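Local atomic coordinates of Rio2 kinase (Chaetomium thermophilum, PDB entry 4GYI), a protein that binds ADP and magnesium as an atypical RIO-type kinase involved in maturation of the pre-40S ribosomal subunit, and probably phosphorylates serine and threonine residues. Residues W152-R157 and K326-D331; P197-S202 and F231-I236; N269-F274 and P298-A303. One frame throughout, in Å; residues are numbered along the deposited sequence. Where two conformers were deposited one is given.

Contact 1 (W152-R157 and K326-D331). With EDO (1,2-ethanediol), chain D; EDO (1,2-ethanediol), chain E.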
# COMPACT_ATOMS: atom_id res chain seq x y z
N TRP A 152 8.71 7.99 8.99
CA TRP A 152 7.88 7.79 7.78
C TRP A 152 8.07 6.40 7.17
O TRP A 152 7.11 5.78 6.73
CB TRP A 152 8.13 8.86 6.73
CG TRP A 152 7.60 10.22 7.10
CD1 TRP A 152 8.31 11.36 7.23
CD2 TRP A 152 6.24 10.55 7.42
NE1 TRP A 152 7.48 12.40 7.59
CE2 TRP A 152 6.20 11.92 7.71
CE3 TRP A 152 5.05 9.82 7.48
CZ2 TRP A 152 5.01 12.59 8.07
CZ3 TRP A 152 3.86 10.49 7.83
CH2 TRP A 152 3.86 11.86 8.13
N MET A 153 9.31 5.93 7.16
CA MET A 153 9.65 4.61 6.66
C MET A 153 8.96 3.56 7.49
O MET A 153 8.38 2.64 6.95
CB MET A 153 11.16 4.37 6.71
CG MET A 153 11.92 5.08 5.61
SD MET A 153 13.70 4.80 5.83
CE MET A 153 14.33 5.74 4.47
N TYR A 154 9.03 3.71 8.82
CA TYR A 154 8.37 2.79 9.73
C TYR A 154 6.87 2.74 9.49
O TYR A 154 6.28 1.66 9.49
CB TYR A 154 8.67 3.20 11.17
CG TYR A 154 7.68 2.80 12.25
CD1 TYR A 154 7.71 1.54 12.83
CD2 TYR A 154 6.77 3.73 12.75
CE1 TYR A 154 6.83 1.19 13.86
CE2 TYR A 154 5.89 3.40 13.78
CZ TYR A 154 5.92 2.13 14.33
OH TYR A 154 5.03 1.81 15.34
N LEU A 155 6.26 3.90 9.28
CA LEU A 155 4.82 3.99 9.07
C LEU A 155 4.40 3.35 7.75
O LEU A 155 3.33 2.74 7.65
CB LEU A 155 4.38 5.45 9.10
CG LEU A 155 4.46 6.06 10.51
CD1 LEU A 155 4.41 7.58 10.45
CD2 LEU A 155 3.32 5.50 11.42
N SER A 156 5.23 3.51 6.72
CA SER A 156 4.91 2.94 5.42
C SER A 156 5.08 1.43 5.45
O SER A 156 4.38 0.72 4.72
CB SER A 156 5.75 3.56 4.31
OG SER A 156 5.28 4.85 4.00
N ARG A 157 5.99 0.95 6.30
CA ARG A 157 6.15 -0.49 6.53
C ARG A 157 4.86 -1.03 7.11
O ARG A 157 4.35 -2.06 6.67
CB ARG A 157 7.26 -0.77 7.55
CG ARG A 157 8.59 -1.21 6.98
CD ARG A 157 9.50 -1.78 8.07
NE ARG A 157 9.10 -3.13 8.47
CZ ARG A 157 8.66 -3.46 9.67
NH1 ARG A 157 8.54 -2.55 10.62
NH2 ARG A 157 8.33 -4.73 9.94
N LYS A 326 -0.96 -2.92 19.49
CA LYS A 326 -1.97 -1.87 19.53
C LYS A 326 -1.32 -0.52 19.24
O LYS A 326 -1.93 0.35 18.62
CB LYS A 326 -2.68 -1.86 20.89
CG LYS A 326 -3.34 -3.18 21.25
CD LYS A 326 -4.00 -3.12 22.62
CE LYS A 326 -4.62 -4.46 23.00
NZ LYS A 326 -3.62 -5.56 23.06
N LYS A 327 -0.07 -0.36 19.66
CA LYS A 327 0.67 0.87 19.41
C LYS A 327 0.92 1.07 17.91
O LYS A 327 0.75 2.17 17.38
CB LYS A 327 1.99 0.90 20.18
CG LYS A 327 2.85 2.11 19.84
CD LYS A 327 4.09 2.20 20.69
CE LYS A 327 4.94 3.40 20.30
NZ LYS A 327 5.56 3.25 18.95
N MET A 328 1.32 -0.00 17.23
CA MET A 328 1.51 0.05 15.78
C MET A 328 0.23 0.47 15.06
O MET A 328 0.27 1.29 14.15
CB MET A 328 2.00 -1.30 15.26
CG MET A 328 3.40 -1.67 15.75
SD MET A 328 3.88 -3.33 15.24
CE MET A 328 5.62 -3.31 15.69
N ALA A 329 -0.91 -0.09 15.48
CA ALA A 329 -2.19 0.27 14.89
C ALA A 329 -2.55 1.74 15.10
O ALA A 329 -3.07 2.40 14.19
CB ALA A 329 -3.32 -0.64 15.41
N LYS A 330 -2.28 2.25 16.30
CA LYS A 330 -2.62 3.64 16.59
C LYS A 330 -1.70 4.56 15.81
O LYS A 330 -2.14 5.59 15.30
CB LYS A 330 -2.50 3.94 18.09
CG LYS A 330 -3.35 3.05 19.00
CD LYS A 330 -4.83 3.43 18.99
CE LYS A 330 -5.59 2.68 20.10
NZ LYS A 330 -7.01 3.13 20.25
N ASP A 331 -0.43 4.18 15.74
CA ASP A 331 0.55 4.94 14.97
C ASP A 331 0.10 5.06 13.52
O ASP A 331 0.00 6.16 12.97
CB ASP A 331 1.94 4.30 15.05
CG ASP A 331 2.65 4.60 16.36
OD1 ASP A 331 2.18 5.48 17.10
OD2 ASP A 331 3.70 3.97 16.66
C1 EDO D . 8.29 6.80 3.22
O1 EDO D . 6.86 6.76 3.16
C2 EDO D . 8.84 6.24 1.92
O2 EDO D . 8.20 5.01 1.67
C1 EDO E . 10.41 -6.10 6.33
O1 EDO E . 9.95 -5.16 7.32
C2 EDO E . 9.29 -7.03 5.91
O2 EDO E . 8.01 -6.40 6.10

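Contact 2 (P197-S202 and F231-I236). With MG (magnesium ion), chain C; ADP (adenosine-5'-diphosphate), chain B.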
# COMPACT_ATOMS: atom_id res chain seq x y z
N PRO A 197 -10.21 1.80 -12.99
CA PRO A 197 -10.99 2.48 -11.95
C PRO A 197 -12.38 2.86 -12.47
O PRO A 197 -12.51 3.28 -13.61
CB PRO A 197 -10.18 3.76 -11.69
CG PRO A 197 -8.79 3.44 -12.11
CD PRO A 197 -8.89 2.41 -13.21
N MET A 198 -13.40 2.71 -11.63
CA MET A 198 -14.77 3.09 -11.97
C MET A 198 -14.88 4.57 -12.40
O MET A 198 -15.71 4.93 -13.23
CB MET A 198 -15.70 2.80 -10.78
CG MET A 198 -17.17 3.08 -11.06
SD MET A 198 -18.19 2.46 -9.70
CE MET A 198 -17.49 3.35 -8.29
N ARG A 199 -14.02 5.42 -11.84
CA ARG A 199 -14.00 6.84 -12.19
C ARG A 199 -14.02 7.06 -13.70
O ARG A 199 -14.66 8.00 -14.18
CB ARG A 199 -12.74 7.49 -11.60
CG ARG A 199 -12.61 8.99 -11.86
CD ARG A 199 -11.28 9.35 -12.51
NE ARG A 199 -11.26 9.09 -13.95
CZ ARG A 199 -11.65 9.96 -14.87
NH1 ARG A 199 -12.11 11.15 -14.51
NH2 ARG A 199 -11.60 9.64 -16.16
N GLN A 200 -13.35 6.19 -14.45
CA GLN A 200 -13.22 6.41 -15.89
C GLN A 200 -14.10 5.51 -16.74
O GLN A 200 -13.97 5.50 -17.97
CB GLN A 200 -11.75 6.30 -16.32
CG GLN A 200 -11.06 5.05 -15.87
CD GLN A 200 -9.59 5.02 -16.26
OE1 GLN A 200 -8.70 5.37 -15.47
NE2 GLN A 200 -9.32 4.58 -17.49
N VAL A 201 -15.00 4.76 -16.09
CA VAL A 201 -15.90 3.87 -16.83
C VAL A 201 -16.69 4.70 -17.84
O VAL A 201 -17.26 5.74 -17.49
CB VAL A 201 -16.84 3.06 -15.88
CG1 VAL A 201 -17.90 3.95 -15.25
CG2 VAL A 201 -17.46 1.89 -16.63
N SER A 202 -16.65 4.28 -19.10
CA SER A 202 -17.15 5.14 -20.18
C SER A 202 -18.65 5.06 -20.38
O SER A 202 -19.26 6.04 -20.79
CB SER A 202 -16.41 4.89 -21.49
OG SER A 202 -16.53 3.54 -21.92
N PHE A 231 -13.79 3.94 0.27
CA PHE A 231 -14.55 3.21 -0.73
C PHE A 231 -15.14 4.22 -1.68
O PHE A 231 -16.15 4.86 -1.39
CB PHE A 231 -15.65 2.38 -0.03
CG PHE A 231 -16.23 1.26 -0.87
CD1 PHE A 231 -15.69 -0.02 -0.82
CD2 PHE A 231 -17.33 1.47 -1.68
CE1 PHE A 231 -16.24 -1.06 -1.57
CE2 PHE A 231 -17.88 0.44 -2.44
CZ PHE A 231 -17.33 -0.83 -2.39
N ASN A 232 -14.48 4.40 -2.82
CA ASN A 232 -14.88 5.41 -3.79
C ASN A 232 -14.44 4.99 -5.18
O ASN A 232 -13.95 3.88 -5.37
CB ASN A 232 -14.31 6.78 -3.41
CG ASN A 232 -12.80 6.77 -3.30
OD1 ASN A 232 -12.11 6.25 -4.17
ND2 ASN A 232 -12.28 7.33 -2.21
N GLU A 233 -14.61 5.87 -6.15
CA GLU A 233 -14.51 5.49 -7.56
C GLU A 233 -13.06 5.32 -8.01
O GLU A 233 -12.81 4.93 -9.16
CB GLU A 233 -15.25 6.51 -8.44
CG GLU A 233 -14.63 7.93 -8.43
CD GLU A 233 -15.24 8.84 -7.37
OE1 GLU A 233 -15.91 8.33 -6.43
OE2 GLU A 233 -15.06 10.07 -7.47
N PHE A 234 -12.11 5.59 -7.12
CA PHE A 234 -10.69 5.36 -7.37
C PHE A 234 -10.22 4.02 -6.84
O PHE A 234 -9.21 3.50 -7.30
CB PHE A 234 -9.83 6.46 -6.73
CG PHE A 234 -10.16 7.84 -7.21
CD1 PHE A 234 -9.65 8.30 -8.41
CD2 PHE A 234 -11.02 8.66 -6.47
CE1 PHE A 234 -9.96 9.58 -8.87
CE2 PHE A 234 -11.34 9.93 -6.92
CZ PHE A 234 -10.81 10.39 -8.13
N ASN A 235 -10.95 3.46 -5.88
CA ASN A 235 -10.56 2.18 -5.27
C ASN A 235 -11.46 1.04 -5.68
O ASN A 235 -11.39 -0.05 -5.11
CB ASN A 235 -10.49 2.32 -3.75
CG ASN A 235 -9.41 3.29 -3.34
OD1 ASN A 235 -8.44 3.44 -4.07
ND2 ASN A 235 -9.59 3.98 -2.22
N ILE A 236 -12.32 1.33 -6.64
CA ILE A 236 -13.17 0.32 -7.24
C ILE A 236 -12.79 0.21 -8.70
O ILE A 236 -12.85 1.18 -9.46
CB ILE A 236 -14.67 0.69 -7.12
CG1 ILE A 236 -15.07 0.71 -5.64
CG2 ILE A 236 -15.53 -0.31 -7.89
CD1 ILE A 236 -16.25 1.63 -5.34
MG MG C . -6.52 4.26 -3.70
PB ADP B . -3.23 4.55 -3.61
O1B ADP B . -2.04 5.43 -3.90
O2B ADP B . -4.61 5.12 -3.85
O3B ADP B . -3.00 3.96 -2.14
PA ADP B . -4.19 2.16 -4.90
O1A ADP B . -5.53 2.81 -4.71
O2A ADP B . -3.96 0.80 -4.26
O3A ADP B . -3.03 3.19 -4.47
O5' ADP B . -3.91 2.11 -6.48
C5' ADP B . -3.93 3.33 -7.23
C4' ADP B . -4.34 3.04 -8.67
O4' ADP B . -3.47 2.05 -9.25
C3' ADP B . -5.74 2.46 -8.83
O3' ADP B . -6.77 3.45 -8.91
C2' ADP B . -5.64 1.65 -10.11
O2' ADP B . -5.65 2.52 -11.25
C1' ADP B . -4.22 1.14 -10.06
N9 ADP B . -4.09 -0.18 -9.42
C8 ADP B . -3.67 -0.41 -8.16
N7 ADP B . -3.61 -1.74 -7.89
C5 ADP B . -3.97 -2.37 -9.02
C6 ADP B . -4.11 -3.77 -9.45
N6 ADP B . -3.84 -4.77 -8.59
N1 ADP B . -4.51 -4.00 -10.72
C2 ADP B . -4.78 -3.01 -11.59
N3 ADP B . -4.67 -1.71 -11.28
C4 ADP B . -4.28 -1.34 -10.03
O HOH W 1 -6.85 5.11 -5.57
O HOH W 2 -7.20 6.11 -2.94

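Contact 3 (N269-F274 and P298-A303)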
# COMPACT_ATOMS: atom_id res chain seq x y z
N ASN A 269 -15.27 5.06 15.85
CA ASN A 269 -15.88 5.88 14.81
C ASN A 269 -16.51 5.08 13.68
O ASN A 269 -16.63 5.60 12.58
CB ASN A 269 -14.85 6.82 14.18
CG ASN A 269 -14.50 7.99 15.06
OD1 ASN A 269 -15.37 8.57 15.70
ND2 ASN A 269 -13.22 8.34 15.08
N ALA A 270 -16.89 3.83 13.93
CA ALA A 270 -17.29 2.94 12.83
C ALA A 270 -18.48 3.49 12.05
O ALA A 270 -18.50 3.41 10.82
CB ALA A 270 -17.57 1.54 13.31
N GLU A 271 -19.43 4.09 12.77
CA GLU A 271 -20.62 4.63 12.12
C GLU A 271 -20.28 5.74 11.12
O GLU A 271 -20.81 5.78 10.02
CB GLU A 271 -21.67 5.11 13.14
CG GLU A 271 -22.91 5.72 12.50
CD GLU A 271 -24.09 5.85 13.46
OE1 GLU A 271 -23.95 5.53 14.67
OE2 GLU A 271 -25.18 6.28 13.00
N MET A 272 -19.39 6.64 11.51
CA MET A 272 -18.95 7.69 10.61
C MET A 272 -18.25 7.07 9.37
O MET A 272 -18.52 7.48 8.24
CB MET A 272 -18.03 8.68 11.34
CG MET A 272 -17.40 9.77 10.45
SD MET A 272 -15.92 9.31 9.50
CE MET A 272 -14.74 9.04 10.83
N TYR A 273 -17.39 6.08 9.58
CA TYR A 273 -16.67 5.45 8.46
C TYR A 273 -17.61 4.68 7.53
O TYR A 273 -17.52 4.78 6.30
CB TYR A 273 -15.53 4.54 8.94
CG TYR A 273 -14.36 5.27 9.58
CD1 TYR A 273 -13.50 6.06 8.83
CD2 TYR A 273 -14.10 5.14 10.95
CE1 TYR A 273 -12.43 6.72 9.41
CE2 TYR A 273 -13.03 5.80 11.54
CZ TYR A 273 -12.20 6.59 10.78
OH TYR A 273 -11.14 7.24 11.37
N PHE A 274 -18.52 3.91 8.11
CA PHE A 274 -19.55 3.24 7.33
C PHE A 274 -20.33 4.24 6.48
O PHE A 274 -20.35 4.13 5.25
CB PHE A 274 -20.51 2.47 8.24
CG PHE A 274 -21.53 1.65 7.51
CD1 PHE A 274 -21.24 0.35 7.11
CD2 PHE A 274 -22.78 2.17 7.21
CE1 PHE A 274 -22.18 -0.41 6.44
CE2 PHE A 274 -23.72 1.42 6.54
CZ PHE A 274 -23.41 0.11 6.15
N PRO A 298 -28.02 1.81 3.05
CA PRO A 298 -28.13 1.09 4.32
C PRO A 298 -27.54 1.91 5.46
O PRO A 298 -26.75 2.82 5.21
CB PRO A 298 -27.29 -0.18 4.09
CG PRO A 298 -26.31 0.19 3.07
CD PRO A 298 -27.00 1.19 2.17
N PHE A 299 -27.98 1.65 6.68
CA PHE A 299 -27.52 2.41 7.82
C PHE A 299 -26.64 1.52 8.67
O PHE A 299 -26.83 0.30 8.70
CB PHE A 299 -28.71 2.90 8.65
CG PHE A 299 -29.81 3.49 7.84
CD1 PHE A 299 -29.71 4.79 7.36
CD2 PHE A 299 -30.95 2.76 7.56
CE1 PHE A 299 -30.73 5.34 6.61
CE2 PHE A 299 -31.97 3.31 6.82
CZ PHE A 299 -31.86 4.60 6.34
N TYR A 300 -25.69 2.14 9.36
CA TYR A 300 -24.75 1.43 10.21
C TYR A 300 -25.42 0.53 11.26
O TYR A 300 -24.99 -0.60 11.47
CB TYR A 300 -23.83 2.42 10.91
CG TYR A 300 -22.91 1.79 11.92
CD1 TYR A 300 -21.76 1.12 11.52
CD2 TYR A 300 -23.18 1.86 13.29
CE1 TYR A 300 -20.90 0.54 12.44
CE2 TYR A 300 -22.34 1.29 14.22
CZ TYR A 300 -21.20 0.63 13.79
OH TYR A 300 -20.36 0.06 14.72
N LYS A 301 -26.47 1.03 11.92
CA LYS A 301 -27.10 0.24 12.97
C LYS A 301 -27.69 -1.06 12.43
O LYS A 301 -27.72 -2.06 13.15
CB LYS A 301 -28.16 1.04 13.75
CG LYS A 301 -28.39 2.46 13.27
CD LYS A 301 -29.39 2.52 12.12
CE LYS A 301 -30.80 2.16 12.58
NZ LYS A 301 -31.81 2.44 11.52
N ASP A 302 -28.16 -1.03 11.19
CA ASP A 302 -28.58 -2.26 10.51
C ASP A 302 -27.38 -3.17 10.35
O ASP A 302 -27.37 -4.29 10.85
CB ASP A 302 -29.15 -1.97 9.12
CG ASP A 302 -30.27 -0.96 9.13
OD1 ASP A 302 -30.43 -0.25 8.10
OD2 ASP A 302 -31.00 -0.88 10.15
N ALA A 303 -26.37 -2.68 9.64
CA ALA A 303 -25.17 -3.46 9.32
C ALA A 303 -24.52 -4.13 10.54
O ALA A 303 -24.16 -5.31 10.48
CB ALA A 303 -24.14 -2.59 8.58
O HOH W 3 -26.64 4.24 11.52

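Contact 1 (W152-R157 and K326-D331)
Helical segments 152-157 and 326-331 cross steeply, with short-segment axes 10.5 Å apart at closest approach and N-to-C directions 104° apart; the CA atoms of L155 and D331, 7.3 Å from each other, mark the nearest point of the backbones. In the RIO kinase fold, helix 149-172 comes after strand 121-127, which carries the ADP-binding K125, with only short strands between, a position consistent with helix C of protein kinases. Against it stands the start of the last modelled helix, 326-341. At this spacing the contact is carried by side chains, chiefly Y154, D331, L155 and M328, and buries 191 Å² in all.

Y154 makes the main polar link. Its CG lies anti to the backbone N (chi1 154°), which sends the ring out across the gap, and its hydroxyl OH donates to D331 OD2 at 2.9 Å. The acceptor oxygen sits at the ring edge, in the ring plane, while the carboxylate plane is turned 74° against the ring. D331 OD2 uses its anti lone pair here. Its syn lone pair is taken by K327 NZ at 3.0 Å, a salt bridge one helical turn back, so one oxygen is gripped by two donors and the carboxylate is restrained in its rotation. The lysine would be expected to favour the ionised form of D331.

Van der Waals contacts complete the crossing. M328 brings CG to 3.9 Å from Y154 OH, beside the hydrogen bond. L155 is largely buried, resting also on L129 and R147, and one methyl branch reaches helix 326-341: CD2 lies 4.1 Å from D331 CB and 3.7 Å from the D331 backbone O.

Contact 2 (P197-S202 and F231-I236)
The loop 231-236, which belongs to what is, by sequence and position, the counterpart of the catalytic loop of protein kinases, meets segment 197-202, the chain that leaves the ADP-binding hinge residues. Two backbone hydrogen bonds join M198 and R199 to it. M198 N donates to I236 O at 2.7 Å with an N-H...O angle of 162°; R199 N donates to E233 O at 3.0 Å. E233 lies within a type I turn from N232 to N235, whose own bond is N235 N to N232 O, reinforced by an Asx turn in which N232 OD1 accepts from F234 N.

Next to these bonds M198 lies side by side with I236. The methionine bends at its last torsion (chi3 57°), placing CE 3.6 Å from I236 CD1, and F284, L210 and L214 pack around it. R199 CB rests on E233 CG at 3.7 Å, whereas the E233 carboxylate leads away to a salt bridge with R287.

Both segments reach the nucleotide. From the turn, F234 O accepts from ADP O3' at 2.9 Å; from the other side of the contact, P197 CG approaches ADP O2' at 3.4 Å. N235 OD1 binds magnesium at 2.1 Å together with two phosphate oxygens and two waters; D258 also belongs to the metal site. A loop asparagine ligating magnesium beside the phosphates is characteristic of the kinase active site.

Contact 3 (N269-F274 and P298-A303)
E271 and Y300 meet by a CH-pi contact: E271 CB stands 3.9 Å from the centroid of the Y300 ring, 26° off its normal and hence over the face. Y300 CG is anti to the backbone N (chi1 175°), which lays the ring along the first turn of helix 270-289. The E271 carboxylate is turned only 17° from the ring plane.

Apolar packing continues from there. A270 CB touches Y300 CE1 at 3.6 Å, and F274 CB reaches Y300 CD1 at 3.8 Å. Farther out, the F274 ring meets A303 CB through CE1 at 3.6 Å and, at its edge, the P298 carbonyl O through CE2. I218 and L219 of helix 207-223 also pack on this ring.

Polar links are indirect. No direct hydrogen bond crosses the contact; a water instead donates to E271 OE2 at 2.9 Å and accepts from K301 N at 3.2 Å. The Y300 hydroxyl is held by M265 O. The first turn of helix 270-289 thus packs against the loop and first turn of helix 300-304, an aromatic, partly buried contact within the helical C-terminal lobe of the RIO kinase fold.

Overall arrangement
The three contacts spread over both lobes of the kinase without touching. Contact 1 opens first and closes last along the chain, and contacts 2 and 3 follow each other in series between its segments. Centres of contacts 1 and 2 lie about 28 Å apart, on opposite sides of the chain's centre; those of 1 and 3 about 26 Å, and those of 2 and 3 about 22 Å. Helix 207-223 packs on side chains of both 2 and 3, and helix 270-289, whose first turn forms contact 3, packs farther along (I281, F284) on contact 2, tying the nucleotide-binding loop to the distal C-terminal lobe. Through contact 1 the end of the modelled chain returns to the N-terminal lobe.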